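Local atomic coordinates of protein translation elongation factor 1A (Methanosarcina mazei, PDB entry 3WND), a protein that binds cysteinyl-tRNA(Cys) in its GTP-bound form and probably serves as a translation elongation factor related to SelB, EF-Tu and aIF2 gamma. Residues A[58-63]-A[176-181]; A[83-88]-A[183-188]; A[42-47]-A[51-56]; A[196-201]-A[252-257]. One frame throughout, in Å; residues are numbered along the deposited sequence.

The four contacts lie in two adjoining domains. Contacts 1, 2 and 3 belong to the N-terminal G domain: contact 3 is the hairpin at one border of its seven-stranded sheet, and contacts 1 and 2, with centres about 9 Å apart, mark where helix 167-187 meets the chain just ahead of strands 61-66 and 86-91. Contact 4, about 14 Å from contact 3 and 16 Å from contact 2 (centre to centre), joins two strands of the following beta domain. Contact 3 closes first along the chain, contacts 1 and 2 interleave next, and contact 4 comes last. Residues of contacts 1, 2 and 3 all touch Arg254 of contact 4, placing it at the domain junction.

Contact 1 of 4, residues A[58-63]-A[176-181]; sequences EGRNMV and EVAEKI
Arg60 lays its side chain over Ala178, bringing one face of the guanidinium against the helix rather than its end. Two of its atoms share the methyl group: CD and NE each lie 3.6 Å from Ala178 CB, and CZ follows at 4.1 Å from the same carbon. The Arg60 chain leaves the backbone with CG anti to the carbonyl carbon (chi1 -67°) and stays extended from CG to NE, which carries the flat group across the gap to the helix. Beyond the methyl, NH2 reaches Glu179, passing 3.9 Å from its CA and 4.0 Å from its CB.

Helix 167-187, the last helix of the G domain, packs across one face of the sheet, against strands 21-28 and 86-91 and the start of 61-66. Arg60 stands just before strand 61-66, so the contact joins the start of that strand to the middle of the helix. The same helix face continues inward, where Ala178 touches Ala22 of strand 21-28. Met62 brings the end of its side chain to the helix, against Ile174 and Asn175.

The two long side chains, Arg60 and Glu179, cross at about a right angle, and the guanidinium and carboxylate planes differ by 74°. Glu179 sends CG away from its own backbone N (chi1 -178°), and its OE2 stays 4.7 Å from Arg60 NH2, so the opposite charges are near without touching. The polar end of Arg60 is engaged elsewhere on the same helix: NE forms a salt bridge with Glu182, and NH1 a hydrogen bond with Asn175.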
loop_
_atom_site.group_PDB
_atom_site.type_symbol
_atom_site.label_atom_id
_atom_site.label_comp_id
_atom_site.label_asym_id
_atom_site.label_seq_id
_atom_site.Cartn_x
_atom_site.Cartn_y
_atom_site.Cartn_z
ATOM N N GLU A 58 -0.661 -4.138 21.890
ATOM C CA GLU A 58 -1.712 -3.237 22.323
ATOM C C GLU A 58 -3.149 -3.648 21.942
ATOM O O GLU A 58 -4.131 -2.801 22.090
ATOM C CB GLU A 58 -1.397 -1.780 21.973
ATOM C CG GLU A 58 -0.002 -1.438 22.503
ATOM C CD GLU A 58 0.424 -0.005 22.265
ATOM O OE1 GLU A 58 -0.435 0.920 22.306
ATOM O OE2 GLU A 58 1.651 0.201 22.158
ATOM N N GLY A 59 -3.327 -4.936 21.568
ATOM C CA GLY A 59 -4.715 -5.430 21.239
ATOM C C GLY A 59 -4.776 -5.972 19.816
ATOM O O GLY A 59 -5.300 -7.103 19.555
ATOM N N ARG A 60 -4.313 -5.160 18.864
ATOM C CA ARG A 60 -4.296 -5.613 17.418
ATOM C C ARG A 60 -2.945 -5.904 17.049
ATOM O O ARG A 60 -2.003 -5.257 17.547
ATOM C CB ARG A 60 -4.838 -4.510 16.497
ATOM C CG ARG A 60 -6.284 -4.217 16.684
ATOM C CD ARG A 60 -6.842 -3.293 15.574
ATOM N NE ARG A 60 -8.267 -3.656 15.487
ATOM C CZ ARG A 60 -9.203 -3.267 16.363
ATOM N NH1 ARG A 60 -8.906 -2.383 17.330
ATOM N NH2 ARG A 60 -10.460 -3.698 16.205
ATOM N N ASN A 61 -2.782 -6.859 16.155
ATOM C CA ASN A 61 -1.532 -7.082 15.505
ATOM C C ASN A 61 -1.440 -5.926 14.538
ATOM O O ASN A 61 -2.106 -5.882 13.524
ATOM C CB ASN A 61 -1.600 -8.424 14.820
ATOM C CG ASN A 61 -1.550 -9.580 15.801
ATOM O OD1 ASN A 61 -1.169 -9.383 16.947
ATOM N ND2 ASN A 61 -1.885 -10.819 15.327
ATOM N N MET A 62 -0.716 -4.886 14.932
ATOM C CA MET A 62 -0.602 -3.658 14.084
ATOM C C MET A 62 0.748 -3.695 13.432
ATOM O O MET A 62 1.788 -4.065 14.082
ATOM C CB MET A 62 -0.724 -2.394 14.912
ATOM C CG MET A 62 -2.047 -2.243 15.527
ATOM S SD MET A 62 -2.428 -0.494 15.498
ATOM C CE MET A 62 -4.188 -0.615 15.882
ATOM N N VAL A 63 0.784 -3.373 12.151
ATOM C CA VAL A 63 2.030 -3.171 11.461
ATOM C C VAL A 63 1.942 -1.775 10.847
ATOM O O VAL A 63 0.959 -1.461 10.129
ATOM C CB VAL A 63 2.283 -4.224 10.378
ATOM C CG1 VAL A 63 3.587 -3.948 9.611
ATOM C CG2 VAL A 63 2.233 -5.617 11.049
ATOM N N GLU A 176 -10.470 2.684 15.695
ATOM C CA GLU A 176 -11.832 2.797 15.169
ATOM C C GLU A 176 -11.875 2.383 13.687
ATOM O O GLU A 176 -12.771 1.592 13.285
ATOM C CB GLU A 176 -12.432 4.212 15.325
ATOM C CG GLU A 176 -12.739 4.576 16.732
ATOM C CD GLU A 176 -13.136 6.069 16.816
ATOM O OE1 GLU A 176 -13.077 6.800 15.750
ATOM O OE2 GLU A 176 -13.481 6.507 17.943
ATOM N N VAL A 177 -10.969 2.910 12.877
ATOM C CA VAL A 177 -10.950 2.595 11.442
ATOM C C VAL A 177 -10.618 1.122 11.299
ATOM O O VAL A 177 -11.197 0.391 10.430
ATOM C CB VAL A 177 -9.941 3.509 10.651
ATOM C CG1 VAL A 177 -9.925 3.134 9.207
ATOM C CG2 VAL A 177 -10.321 5.013 10.698
ATOM N N ALA A 178 -9.669 0.640 12.118
ATOM C CA ALA A 178 -9.324 -0.768 12.023
ATOM C C ALA A 178 -10.537 -1.688 12.217
ATOM O O ALA A 178 -10.599 -2.760 11.590
ATOM C CB ALA A 178 -8.224 -1.141 12.972
ATOM N N GLU A 179 -11.508 -1.273 13.033
ATOM C CA GLU A 179 -12.622 -2.178 13.376
ATOM C C GLU A 179 -13.467 -2.305 12.112
ATOM O O GLU A 179 -13.964 -3.378 11.793
ATOM C CB GLU A 179 -13.422 -1.583 14.574
ATOM C CG GLU A 179 -14.598 -2.420 15.110
ATOM C CD GLU A 179 -14.850 -2.062 16.592
ATOM O OE1 GLU A 179 -14.938 -0.863 16.865
ATOM O OE2 GLU A 179 -14.963 -2.943 17.461
ATOM N N LYS A 180 -13.599 -1.207 11.360
ATOM C CA LYS A 180 -14.407 -1.180 10.133
ATOM C C LYS A 180 -13.727 -2.022 9.092
ATOM O O LYS A 180 -14.371 -2.842 8.415
ATOM C CB LYS A 180 -14.609 0.253 9.624
ATOM C CG LYS A 180 -15.476 1.112 10.522
ATOM C CD LYS A 180 -15.209 2.630 10.565
ATOM C CE LYS A 180 -15.420 3.446 9.265
ATOM N NZ LYS A 180 -14.520 4.680 9.183
ATOM N N ILE A 181 -12.405 -1.926 9.020
ATOM C CA ILE A 181 -11.656 -2.719 8.042
ATOM C C ILE A 181 -11.671 -4.216 8.366
ATOM O O ILE A 181 -11.713 -5.036 7.472
ATOM C CB ILE A 181 -10.206 -2.220 7.929
ATOM C CG1 ILE A 181 -10.236 -0.814 7.273
ATOM C CG2 ILE A 181 -9.320 -3.220 7.241
ATOM C CD1 ILE A 181 -8.973 -0.099 7.586
#

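Contact 2 of 4, residues A[83-88]-A[183-188]; sequences ISDIAV and AENAEL
A single hydrogen bond between Asp85 and Asn185 makes this contact. Asn185 ND2 donates to Asp85 OD2 at 3.2 Å, and the N-H...O angle of 165° shows that the bond is nearly straight. Its two ends are used differently. The acceptor lies almost in the plane of the Asn185 amide, in line with the plane in which the amide N-H bonds lie, whereas OD2 is approached from above the carboxylate, 50° out of its plane. The side chains come from opposite directions and span a wide gap, since the CA atoms of Asp85 and Asn185 are 9.5 Å apart.

Asn185 reaches across with CG beside its backbone N and anti to its carbonyl carbon (chi1 -84°). Its ND2 also packs on Gly252 CA, so the amide touches the neighbouring beta domain as well. The helix also packs on Asp85: Ile181 CD1 lies against Asp85 O, and the aspartate side chain touches the same isoleucine. Backbone hydrogen bonds of Asp85 and Ile86 with Asn23 of strand 21-28 help to position this connection.

Further out, Ser84 OG is bonded to Ala80 O in the preceding helix. Asp85 thus sits in the short connection between helix 74-83 and strand 86-91, where the chain enters the parallel part of the sheet, while Asn185 belongs to the closing turns of helix 167-187, shortly before strand 194-203 begins the beta domain.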
loop_
_atom_site.group_PDB
_atom_site.type_symbol
_atom_site.label_atom_id
_atom_site.label_comp_id
_atom_site.label_asym_id
_atom_site.label_seq_id
_atom_site.Cartn_x
_atom_site.Cartn_y
_atom_site.Cartn_z
ATOM N N ILE A 83 0.103 -2.740 0.605
ATOM C CA ILE A 83 0.071 -3.763 1.693
ATOM C C ILE A 83 -0.703 -3.321 2.896
ATOM O O ILE A 83 -0.880 -4.078 3.817
ATOM C CB ILE A 83 1.529 -4.221 2.085
ATOM C CG1 ILE A 83 2.252 -3.182 2.868
ATOM C CG2 ILE A 83 2.261 -4.800 0.871
ATOM C CD1 ILE A 83 3.721 -3.649 3.169
ATOM N N SER A 84 -1.162 -2.062 2.864
ATOM C CA SER A 84 -1.851 -1.512 4.002
ATOM C C SER A 84 -3.325 -1.307 3.757
ATOM O O SER A 84 -3.793 -1.225 2.592
ATOM C CB SER A 84 -1.183 -0.182 4.395
ATOM O OG SER A 84 0.173 -0.406 4.740
ATOM N N ASP A 85 -4.095 -1.156 4.845
ATOM C CA ASP A 85 -5.511 -0.828 4.687
ATOM C C ASP A 85 -5.858 0.563 5.169
ATOM O O ASP A 85 -6.962 1.028 4.867
ATOM C CB ASP A 85 -6.401 -1.863 5.441
ATOM C CG ASP A 85 -6.396 -3.236 4.707
ATOM O OD1 ASP A 85 -6.555 -3.299 3.457
ATOM O OD2 ASP A 85 -6.233 -4.199 5.395
ATOM N N ILE A 86 -4.947 1.181 5.939
ATOM C CA ILE A 86 -5.207 2.517 6.501
ATOM C C ILE A 86 -3.989 3.358 6.148
ATOM O O ILE A 86 -2.879 2.850 6.277
ATOM C CB ILE A 86 -5.242 2.449 8.053
ATOM C CG1 ILE A 86 -6.427 1.568 8.517
ATOM C CG2 ILE A 86 -5.408 3.868 8.633
ATOM C CD1 ILE A 86 -6.456 1.256 10.029
ATOM N N ALA A 87 -4.237 4.617 5.724
ATOM C CA ALA A 87 -3.105 5.522 5.385
ATOM C C ALA A 87 -3.088 6.629 6.379
ATOM O O ALA A 87 -4.131 7.210 6.640
ATOM C CB ALA A 87 -3.214 6.108 3.948
ATOM N N VAL A 88 -1.918 6.904 6.940
ATOM C CA VAL A 88 -1.768 8.122 7.773
ATOM C C VAL A 88 -0.835 9.056 7.001
ATOM O O VAL A 88 0.343 8.712 6.755
ATOM C CB VAL A 88 -1.100 7.786 9.107
ATOM C CG1 VAL A 88 -0.792 9.114 9.875
ATOM C CG2 VAL A 88 -2.065 6.878 9.900
ATOM N N ALA A 183 -14.228 -5.820 9.423
ATOM C CA ALA A 183 -15.465 -6.347 8.871
ATOM C C ALA A 183 -15.382 -6.447 7.366
ATOM O O ALA A 183 -15.807 -7.448 6.773
ATOM C CB ALA A 183 -16.640 -5.469 9.239
ATOM N N GLU A 184 -14.807 -5.420 6.739
ATOM C CA GLU A 184 -14.619 -5.441 5.281
ATOM C C GLU A 184 -13.738 -6.585 4.896
ATOM O O GLU A 184 -14.047 -7.309 3.927
ATOM C CB GLU A 184 -14.037 -4.113 4.745
ATOM C CG GLU A 184 -15.012 -3.000 5.025
ATOM C CD GLU A 184 -14.520 -1.635 4.582
ATOM O OE1 GLU A 184 -13.373 -1.542 4.066
ATOM O OE2 GLU A 184 -15.368 -0.668 4.733
ATOM N N ASN A 185 -12.635 -6.771 5.634
ATOM C CA ASN A 185 -11.751 -7.907 5.232
ATOM C C ASN A 185 -12.412 -9.260 5.466
ATOM O O ASN A 185 -12.234 -10.200 4.689
ATOM C CB ASN A 185 -10.406 -7.864 5.998
ATOM C CG ASN A 185 -9.374 -6.929 5.320
ATOM O OD1 ASN A 185 -9.438 -6.669 4.095
ATOM N ND2 ASN A 185 -8.454 -6.379 6.092
ATOM N N ALA A 186 -13.165 -9.371 6.559
ATOM C CA ALA A 186 -13.880 -10.641 6.836
ATOM C C ALA A 186 -14.790 -11.013 5.653
ATOM O O ALA A 186 -14.959 -12.248 5.356
ATOM C CB ALA A 186 -14.662 -10.533 8.139
ATOM N N GLU A 187 -15.379 -10.004 4.994
ATOM C CA GLU A 187 -16.270 -10.337 3.860
ATOM C C GLU A 187 -15.492 -11.035 2.751
ATOM O O GLU A 187 -16.080 -11.791 1.995
ATOM C CB GLU A 187 -16.966 -9.104 3.289
ATOM C CG GLU A 187 -17.918 -8.455 4.282
ATOM C CD GLU A 187 -18.566 -7.239 3.699
ATOM O OE1 GLU A 187 -18.752 -7.086 2.486
ATOM O OE2 GLU A 187 -19.017 -6.408 4.525
ATOM N N LEU A 188 -14.213 -10.756 2.640
ATOM C CA LEU A 188 -13.369 -11.312 1.593
ATOM C C LEU A 188 -12.910 -12.732 1.909
ATOM O O LEU A 188 -12.274 -13.378 1.031
ATOM C CB LEU A 188 -12.140 -10.403 1.443
ATOM C CG LEU A 188 -12.363 -8.929 1.024
ATOM C CD1 LEU A 188 -11.019 -8.213 0.910
ATOM C CD2 LEU A 188 -13.191 -8.843 -0.279
#

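Contact 3 of 4, residues A[42-47]-A[51-56]; sequences GKKGTS and TMYNND
Tyr53 lies along the partner segment 42-47 of its hairpin, from CB to hydroxyl. With CG anti to the carbonyl carbon (chi1 -69°), its CB lies 3.9 Å from Gly42 C. At CD2 the ring edge meets Gly42 O at 3.6 Å, near the ring plane. CE2 approaches Lys44 CB at 3.7 Å, and OH comes within 4.1 Å of Lys44 CD. The extended lysine therefore runs past the tyrosine obliquely, and its CG also meets Thr51 CG2 at 3.8 Å.

Lys44, Thr51 and Tyr53 put their side chains on one face of the hairpin, which brings the lysine alongside the ring. Lys44 and Tyr53 are a non-hydrogen-bonded antiparallel pair, flanked on one side by the hydrogen-bonded pair Lys43 and Asn54, where Lys43 N donates to Asn54 O at 2.7 Å. On the other side Gly45 N donates to Met52 O, while Met52 N returns to Thr46 O. Two residues thus stand opposite Met52, shifting the register by one: a beta bulge. Asn54 ND2 bridges to this strand through two waters, one at Lys43 O and another at Thr46 N.

Strand 43-47 is outermost in the sheet. Tyr53 packs on helix 34-39, its side chain about 4 Å from that of Thr35, seen to bind GDP in this protein although none is bound here. This is a bulged beta hairpin bordering a G-domain sheet, beside the nucleotide site.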
loop_
_atom_site.group_PDB
_atom_site.type_symbol
_atom_site.label_atom_id
_atom_site.label_comp_id
_atom_site.label_asym_id
_atom_site.label_seq_id
_atom_site.Cartn_x
_atom_site.Cartn_y
_atom_site.Cartn_z
ATOM N N GLY A 42 5.557 1.507 16.984
ATOM C CA GLY A 42 5.892 0.047 17.121
ATOM C C GLY A 42 7.402 -0.199 17.088
ATOM O O GLY A 42 8.223 0.744 17.081
ATOM N N LYS A 43 7.749 -1.472 17.128
ATOM C CA LYS A 43 9.110 -1.958 17.163
ATOM C C LYS A 43 9.651 -2.220 15.742
ATOM O O LYS A 43 9.044 -2.959 14.953
ATOM C CB LYS A 43 9.118 -3.277 17.959
ATOM C CG LYS A 43 10.393 -4.094 17.867
ATOM C CD LYS A 43 10.260 -5.394 18.687
ATOM C CE LYS A 43 9.550 -5.260 20.095
ATOM N NZ LYS A 43 8.241 -5.910 20.193
ATOM N N LYS A 44 10.832 -1.676 15.475
ATOM C CA LYS A 44 11.436 -1.749 14.194
ATOM C C LYS A 44 11.619 -3.214 13.824
ATOM O O LYS A 44 12.214 -4.012 14.587
ATOM C CB LYS A 44 12.722 -0.982 14.116
ATOM C CG LYS A 44 13.277 -0.798 12.706
ATOM C CD LYS A 44 14.446 0.208 12.721
ATOM C CE LYS A 44 15.087 0.072 11.364
ATOM N NZ LYS A 44 16.353 0.799 11.108
ATOM N N GLY A 45 11.087 -3.575 12.630
ATOM C CA GLY A 45 11.196 -4.939 12.131
ATOM C C GLY A 45 11.898 -4.910 10.793
ATOM O O GLY A 45 12.930 -4.255 10.616
ATOM N N THR A 46 11.260 -5.559 9.797
ATOM C CA THR A 46 11.848 -5.659 8.449
ATOM C C THR A 46 12.110 -4.281 7.863
ATOM O O THR A 46 11.278 -3.370 7.960
ATOM C CB THR A 46 10.841 -6.417 7.546
ATOM O OG1 THR A 46 10.593 -7.682 8.159
ATOM C CG2 THR A 46 11.459 -6.668 6.228
ATOM N N SER A 47 13.264 -4.100 7.277
ATOM C CA SER A 47 13.663 -2.829 6.717
ATOM C C SER A 47 14.399 -3.012 5.397
ATOM O O SER A 47 15.378 -3.704 5.369
ATOM C CB SER A 47 14.593 -2.134 7.729
ATOM O OG SER A 47 14.869 -0.780 7.343
ATOM N N THR A 51 10.057 0.367 5.864
ATOM C CA THR A 51 10.337 -0.233 7.191
ATOM C C THR A 51 9.093 -0.500 7.990
ATOM O O THR A 51 8.227 0.351 8.104
ATOM C CB THR A 51 11.332 0.676 8.016
ATOM O OG1 THR A 51 12.547 0.897 7.251
ATOM C CG2 THR A 51 11.688 0.091 9.324
ATOM N N MET A 52 9.004 -1.729 8.526
ATOM C CA MET A 52 7.868 -2.143 9.289
ATOM C C MET A 52 8.176 -1.867 10.722
ATOM O O MET A 52 9.312 -2.109 11.186
ATOM C CB MET A 52 7.592 -3.633 9.298
ATOM C CG MET A 52 7.803 -4.409 8.026
ATOM S SD MET A 52 7.370 -3.512 6.541
ATOM C CE MET A 52 5.747 -4.120 6.310
ATOM N N TYR A 53 7.176 -1.393 11.418
ATOM C CA TYR A 53 7.219 -1.183 12.850
ATOM C C TYR A 53 6.049 -1.954 13.396
ATOM O O TYR A 53 4.883 -1.629 13.156
ATOM C CB TYR A 53 7.098 0.309 13.244
ATOM C CG TYR A 53 8.343 1.070 12.824
ATOM C CD1 TYR A 53 8.454 1.618 11.556
ATOM C CD2 TYR A 53 9.415 1.232 13.711
ATOM C CE1 TYR A 53 9.632 2.262 11.127
ATOM C CE2 TYR A 53 10.582 1.912 13.314
ATOM C CZ TYR A 53 10.677 2.431 12.032
ATOM O OH TYR A 53 11.770 3.134 11.584
ATOM N N ASN A 54 6.388 -3.063 14.048
ATOM C CA ASN A 54 5.347 -3.943 14.572
ATOM C C ASN A 54 4.924 -3.640 15.952
ATOM O O ASN A 54 5.736 -3.303 16.866
ATOM C CB ASN A 54 5.842 -5.393 14.511
ATOM C CG ASN A 54 6.298 -5.765 13.118
ATOM O OD1 ASN A 54 5.485 -5.755 12.171
ATOM N ND2 ASN A 54 7.572 -6.104 12.963
ATOM N N ASN A 55 3.620 -3.737 16.158
ATOM C CA ASN A 55 3.125 -3.574 17.472
ATOM C C ASN A 55 1.976 -4.512 17.734
ATOM O O ASN A 55 0.844 -4.230 17.333
ATOM C CB ASN A 55 2.744 -2.152 17.768
ATOM C CG ASN A 55 2.624 -1.916 19.266
ATOM O OD1 ASN A 55 2.089 -2.756 19.990
ATOM N ND2 ASN A 55 3.135 -0.794 19.739
ATOM N N ASP A 56 2.262 -5.640 18.381
ATOM C CA ASP A 56 1.197 -6.588 18.725
ATOM C C ASP A 56 1.010 -6.602 20.275
ATOM O O ASP A 56 0.414 -7.513 20.862
ATOM C CB ASP A 56 1.505 -7.988 18.150
ATOM C CG ASP A 56 2.602 -8.683 18.901
ATOM O OD1 ASP A 56 3.314 -7.992 19.703
ATOM O OD2 ASP A 56 2.749 -9.916 18.722
HETATM O O HOH W 1 5.815 -3.773 19.634
HETATM O O HOH W 2 9.557 -5.863 15.086
HETATM O O HOH W 3 8.894 -7.147 10.290
#

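Contact 4 of 4, residues A[196-201]-A[252-257]; sequences FIDHAF and GTRVGM
Asp198 OD1 is gripped by two donors: His199 ND1 at 2.6 Å and Arg254 NH1 at 2.8 Å. The site lies in the beta-barrel domain that follows the G domain, the second domain of the SelB family, and it joins strand 194-203 to strand 254-260, both of which pair with strand 207-216.

Arg254 holds the carboxylate end-on with two nitrogens. NH1 points at the syn lone pair of OD1 with an N-H...O angle of 171°, and NH2 donates to Asp198 OD2 at 2.7 Å, completing a bidentate salt bridge. The two flat groups are nearly coplanar, 15° apart, as suits two-point, end-on pairing. The histidine takes OD1 from the anti side, so its bond does not compete with the arginine for the same direction. Asp198 is buried, and three N-H groups on its two oxygens probably stabilise its negative charge.

Local backbone shape puts the aspartate there. Asp198 and His199 both face Leu211 in a classic beta bulge, and Asp198 CG stands between its own N and carbonyl carbon (chi1 45°). His199 is tied in turn to the G domain, its NE2 bonded to Ser48 OG in the loop joining strands 43-47 and 51-55. Arg254 also borders that domain: its CD packs on Val63 CG2, and Met52 CE rests against the guanidinium carbon, Arg254 CZ.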
loop_
_atom_site.group_PDB
_atom_site.type_symbol
_atom_site.label_atom_id
_atom_site.label_comp_id
_atom_site.label_asym_id
_atom_site.label_seq_id
_atom_site.Cartn_x
_atom_site.Cartn_y
_atom_site.Cartn_z
ATOM N N PHE A 196 0.019 -11.451 -1.299
ATOM C CA PHE A 196 1.048 -10.637 -2.020
ATOM C C PHE A 196 2.320 -10.654 -1.191
ATOM O O PHE A 196 2.276 -10.517 -0.009
ATOM C CB PHE A 196 0.599 -9.159 -2.095
ATOM C CG PHE A 196 -0.440 -8.853 -3.157
ATOM C CD1 PHE A 196 -1.018 -9.880 -3.937
ATOM C CD2 PHE A 196 -0.835 -7.537 -3.351
ATOM C CE1 PHE A 196 -2.027 -9.565 -4.876
ATOM C CE2 PHE A 196 -1.830 -7.249 -4.302
ATOM C CZ PHE A 196 -2.405 -8.245 -5.027
ATOM N N ILE A 197 3.432 -10.960 -1.810
ATOM C CA ILE A 197 4.683 -11.049 -1.165
ATOM C C ILE A 197 5.487 -9.768 -1.216
ATOM O O ILE A 197 5.629 -9.195 -2.274
ATOM C CB ILE A 197 5.518 -12.145 -1.907
ATOM C CG1 ILE A 197 4.855 -13.569 -1.685
ATOM C CG2 ILE A 197 6.968 -12.079 -1.424
ATOM C CD1 ILE A 197 5.411 -14.606 -2.646
ATOM N N ASP A 198 5.940 -9.266 -0.051
ATOM C CA ASP A 198 6.703 -8.018 -0.116
ATOM C C ASP A 198 8.198 -8.264 0.127
ATOM O O ASP A 198 9.046 -7.398 -0.229
ATOM C CB ASP A 198 6.162 -6.899 0.842
ATOM C CG ASP A 198 5.839 -7.375 2.193
ATOM O OD1 ASP A 198 6.746 -7.722 2.959
ATOM O OD2 ASP A 198 4.665 -7.335 2.539
ATOM N N HIS A 199 8.533 -9.432 0.730
ATOM C CA HIS A 199 9.968 -9.751 0.960
ATOM C C HIS A 199 10.079 -11.259 0.869
ATOM O O HIS A 199 9.170 -12.011 1.189
ATOM C CB HIS A 199 10.442 -9.321 2.357
ATOM C CG HIS A 199 10.460 -7.867 2.556
ATOM N ND1 HIS A 199 9.298 -7.156 2.914
ATOM C CD2 HIS A 199 11.508 -6.906 2.423
ATOM C CE1 HIS A 199 9.624 -5.797 3.035
ATOM N NE2 HIS A 199 10.985 -5.661 2.765
ATOM N N ALA A 200 11.251 -11.732 0.464
ATOM C CA ALA A 200 11.551 -13.178 0.388
ATOM C C ALA A 200 13.029 -13.305 0.808
ATOM O O ALA A 200 13.919 -12.611 0.267
ATOM C CB ALA A 200 11.402 -13.699 -1.076
ATOM N N PHE A 201 13.312 -14.297 1.630
ATOM C CA PHE A 201 14.668 -14.627 1.975
ATOM C C PHE A 201 14.861 -16.033 2.430
ATOM O O PHE A 201 13.873 -16.785 2.708
ATOM C CB PHE A 201 15.210 -13.692 3.041
ATOM C CG PHE A 201 14.243 -13.419 4.122
ATOM C CD1 PHE A 201 14.138 -14.279 5.249
ATOM C CD2 PHE A 201 13.345 -12.303 4.028
ATOM C CE1 PHE A 201 13.202 -14.003 6.277
ATOM C CE2 PHE A 201 12.453 -12.037 5.031
ATOM C CZ PHE A 201 12.354 -12.892 6.162
ATOM N N GLY A 252 -6.276 -9.816 5.257
ATOM C CA GLY A 252 -5.811 -8.741 6.150
ATOM C C GLY A 252 -4.621 -9.141 6.991
ATOM O O GLY A 252 -3.992 -8.281 7.575
ATOM N N THR A 253 -4.372 -10.440 7.070
ATOM C CA THR A 253 -3.333 -10.932 8.013
ATOM C C THR A 253 -1.954 -10.691 7.370
ATOM O O THR A 253 -1.701 -11.111 6.282
ATOM C CB THR A 253 -3.534 -12.446 8.321
ATOM O OG1 THR A 253 -4.834 -12.632 8.897
ATOM C CG2 THR A 253 -2.428 -12.921 9.368
ATOM N N ARG A 254 -1.050 -10.066 8.128
ATOM C CA ARG A 254 0.352 -9.993 7.714
ATOM C C ARG A 254 1.040 -11.317 8.167
ATOM O O ARG A 254 0.827 -11.787 9.316
ATOM C CB ARG A 254 1.003 -8.780 8.436
ATOM C CG ARG A 254 2.442 -8.687 8.044
ATOM C CD ARG A 254 2.852 -7.333 7.644
ATOM N NE ARG A 254 4.195 -7.599 7.203
ATOM C CZ ARG A 254 4.533 -7.514 5.939
ATOM N NH1 ARG A 254 5.759 -7.799 5.572
ATOM N NH2 ARG A 254 3.635 -6.975 5.053
ATOM N N VAL A 255 1.677 -11.957 7.191
ATOM C CA VAL A 255 2.172 -13.306 7.385
ATOM C C VAL A 255 3.655 -13.404 6.994
ATOM O O VAL A 255 4.249 -12.599 6.226
ATOM C CB VAL A 255 1.411 -14.401 6.498
ATOM C CG1 VAL A 255 -0.018 -14.521 6.908
ATOM C CG2 VAL A 255 1.635 -14.009 4.985
ATOM N N GLY A 256 4.243 -14.388 7.656
ATOM C CA GLY A 256 5.511 -14.930 7.170
ATOM C C GLY A 256 5.197 -16.383 6.817
ATOM O O GLY A 256 4.455 -17.063 7.558
ATOM N N MET A 257 5.649 -16.843 5.669
ATOM C CA MET A 257 5.347 -18.229 5.286
ATOM C C MET A 257 6.589 -18.973 4.847
ATOM O O MET A 257 7.412 -18.484 3.989
ATOM C CB MET A 257 4.336 -18.298 4.115
ATOM C CG MET A 257 2.993 -17.608 4.469
ATOM S SD MET A 257 1.929 -17.668 2.990
ATOM C CE MET A 257 0.330 -17.512 3.825
#